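Local coordinates for protein nitrophorin Cim l NP (Cimex lectularius, PDB 2IMQ) that carries nitric oxide on a cysteine-ligated heme in bed bug saliva and releases it into the victim during feeding, dilating blood vessels, at residues L154-S157 with K158-D161. Sequence-based numbering, arbitrary orientation.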
ATOM      1  N   LEU A 154      12.498   5.165   5.577  1.00 19.17           N
ATOM      2  CA  LEU A 154      11.044   4.857   5.502  1.00 18.51           C
ATOM      3  C   LEU A 154      10.681   3.659   6.365  1.00 18.66           C
ATOM      4  O   LEU A 154       9.495   3.325   6.511  1.00 19.93           O
ATOM      5  CB  LEU A 154      10.623   4.628   4.050  1.00 16.84           C
ATOM      6  CG  LEU A 154      10.831   5.784   3.100  1.00 18.18           C
ATOM      7  CD1 LEU A 154      10.646   5.321   1.654  1.00 19.59           C
ATOM      8  CD2 LEU A 154       9.893   6.919   3.383  1.00 19.72           C
ATOM      9  N   ASP A 155      11.686   3.043   6.995  1.00 18.59           N
ATOM     10  CA  ASP A 155      11.543   1.762   7.674  1.00 19.50           C
ATOM     11  C   ASP A 155      11.644   2.009   9.177  1.00 20.55           C
ATOM     12  O   ASP A 155      12.759   2.035   9.769  1.00 20.67           O
ATOM     13  CB  ASP A 155      12.633   0.794   7.247  1.00 19.13           C
ATOM     14  CG  ASP A 155      12.423  -0.577   7.765  1.00 20.05           C
ATOM     15  OD1 ASP A 155      11.697  -0.761   8.792  1.00 20.73           O
ATOM     16  OD2 ASP A 155      12.989  -1.548   7.220  1.00 21.62           O
ATOM     17  N   TYR A 156      10.478   2.136   9.820  1.00 20.72           N
ATOM     18  CA  TYR A 156      10.395   2.453  11.240  1.00 21.83           C
ATOM     19  C   TYR A 156      10.566   1.231  12.125  1.00 22.08           C
ATOM     20  O   TYR A 156      10.371   1.301  13.356  1.00 24.06           O
ATOM     21  CB  TYR A 156       9.100   3.227  11.529  1.00 21.54           C
ATOM     22  CG  TYR A 156       9.179   4.706  11.282  1.00 22.34           C
ATOM     23  CD1 TYR A 156       9.886   5.259  10.236  1.00 23.07           C
ATOM     24  CD2 TYR A 156       8.478   5.562  12.091  1.00 24.33           C
ATOM     25  CE1 TYR A 156       9.955   6.634  10.065  1.00 24.04           C
ATOM     26  CE2 TYR A 156       8.534   6.918  11.922  1.00 23.10           C
ATOM     27  CZ  TYR A 156       9.275   7.444  10.923  1.00 23.38           C
ATOM     28  OH  TYR A 156       9.352   8.793  10.707  1.00 26.97           O
ATOM     29  N   SER A 157      10.953   0.108  11.539  1.00 22.88           N
ATOM     30  CA  SER A 157      11.391  -1.053  12.301  1.00 25.78           C
ATOM     31  C   SER A 157      12.900  -0.951  12.579  1.00 26.39           C
ATOM     32  O   SER A 157      13.404  -1.683  13.438  1.00 29.55           O
ATOM     33  CB  SER A 157      11.091  -2.377  11.603  1.00 26.42           C
ATOM     34  OG  SER A 157      11.985  -2.660  10.562  1.00 25.52           O
ATOM     35  N   LYS A 158      13.604  -0.079  11.839  1.00 27.63           N
ATOM     36  CA  LYS A 158      15.069   0.108  11.936  1.00 30.52           C
ATOM     37  C   LYS A 158      15.262   1.453  12.555  1.00 32.11           C
ATOM     38  O   LYS A 158      15.961   2.308  12.009  1.00 35.32           O
ATOM     39  CB  LYS A 158      15.696   0.122  10.559  1.00 30.28           C
ATOM     40  CG  LYS A 158      15.811  -1.178   9.954  1.00 30.91           C
ATOM     41  CD  LYS A 158      16.548  -1.067   8.646  1.00 32.80           C
ATOM     42  CE  LYS A 158      16.733  -2.433   8.088  1.00 33.60           C
ATOM     43  NZ  LYS A 158      17.488  -3.330   9.071  1.00 38.30           N
ATOM     44  N   LYS A 159      14.525   1.691  13.623  1.00 33.13           N
ATOM     45  CA  LYS A 159      14.634   2.898  14.432  1.00 33.46           C
ATOM     46  C   LYS A 159      15.103   2.405  15.804  1.00 33.24           C
ATOM     47  O   LYS A 159      15.001   1.229  16.119  1.00 32.36           O
ATOM     48  CB  LYS A 159      13.285   3.615  14.562  1.00 34.41           C
ATOM     49  CG  LYS A 159      12.959   4.549  13.389  1.00 37.05           C
ATOM     50  CD  LYS A 159      12.066   5.705  13.777  1.00 37.51           C
ATOM     51  CE  LYS A 159      12.838   7.018  14.016  1.00 41.00           C
ATOM     52  NZ  LYS A 159      13.230   7.744  12.748  1.00 44.00           N
ATOM     53  N   ASP A 160      15.613   3.313  16.617  1.00 33.10           N
ATOM     54  CA  ASP A 160      16.064   2.954  17.969  1.00 32.79           C
ATOM     55  C   ASP A 160      14.887   2.464  18.831  1.00 31.96           C
ATOM     56  O   ASP A 160      15.011   1.560  19.666  1.00 31.76           O
ATOM     57  CB  ASP A 160      16.691   4.177  18.642  1.00 32.94           C
ATOM     58  CG  ASP A 160      18.028   4.561  18.048  1.00 34.68           C
ATOM     59  OD1 ASP A 160      18.448   5.749  18.250  1.00 34.85           O
ATOM     60  OD2 ASP A 160      18.737   3.744  17.406  1.00 34.04           O
ATOM     61  N   ASP A 161      13.743   3.085  18.614  1.00 31.85           N
ATOM     62  CA  ASP A 161      12.491   2.752  19.279  1.00 30.37           C
ATOM     63  C   ASP A 161      11.489   2.393  18.191  1.00 29.58           C
ATOM     64  O   ASP A 161      10.711   3.267  17.778  1.00 29.24           O
ATOM     65  CB  ASP A 161      11.971   3.976  19.991  1.00 32.18           C
ATOM     66  CG  ASP A 161      10.867   3.653  20.978  1.00 34.83           C
ATOM     67  OD1 ASP A 161      10.434   2.471  21.087  1.00 39.75           O
ATOM     68  OD2 ASP A 161      10.399   4.543  21.722  1.00 42.08           O
TER
HETATM   69  O   HOH W   1      12.203   9.518  10.929  1.00 33.02           O
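Lys159 lies alongside Tyr156, three residues back in the chain, and shows how a lysine can engage an aromatic face with one methylene, CD, and its charged amine. Its CD sits 3.9 Å from the centroid of the Tyr156 ring, almost on the ring normal, in a CH-pi contact. The chain then bends (chi3 99°, chi4 79°), which keeps Lys159 NZ over the same face, 4.7 Å from the centroid of the Tyr156 ring, as a cation-pi partner. A water joins the two ends, accepting from Lys159 NZ at 2.7 Å and hydrogen-bonded to Tyr156 OH at 3.0 Å.

A type I beta turn from Asp155 to Lys158 underlies this pairing: Lys158 N donates to Asp155 O over 3.1 Å. Within the turn, Asp155 OD1 takes two hydrogen bonds from one face of its carboxylate, from Ser157 N at 3.0 Å, which makes an Asx turn, and from Ser157 OG at 2.6 Å on the syn side. In the aliphatic part of Lys158, Lys158 CD passes 3.9 Å from Asp155 OD2.

Outside the turn, Tyr150 OH and Trp213 NE1 hydrogen-bond to Asp155 OD2, while Lys248 NZ bonds Ser157 OG. The loop joins strands 127-135 and 165-169 at the protein surface, away from the heme; the Tyr156 side chain touches Ser130 and Leu166 on these two strands and Val119 and Ser121 on strand 116-124.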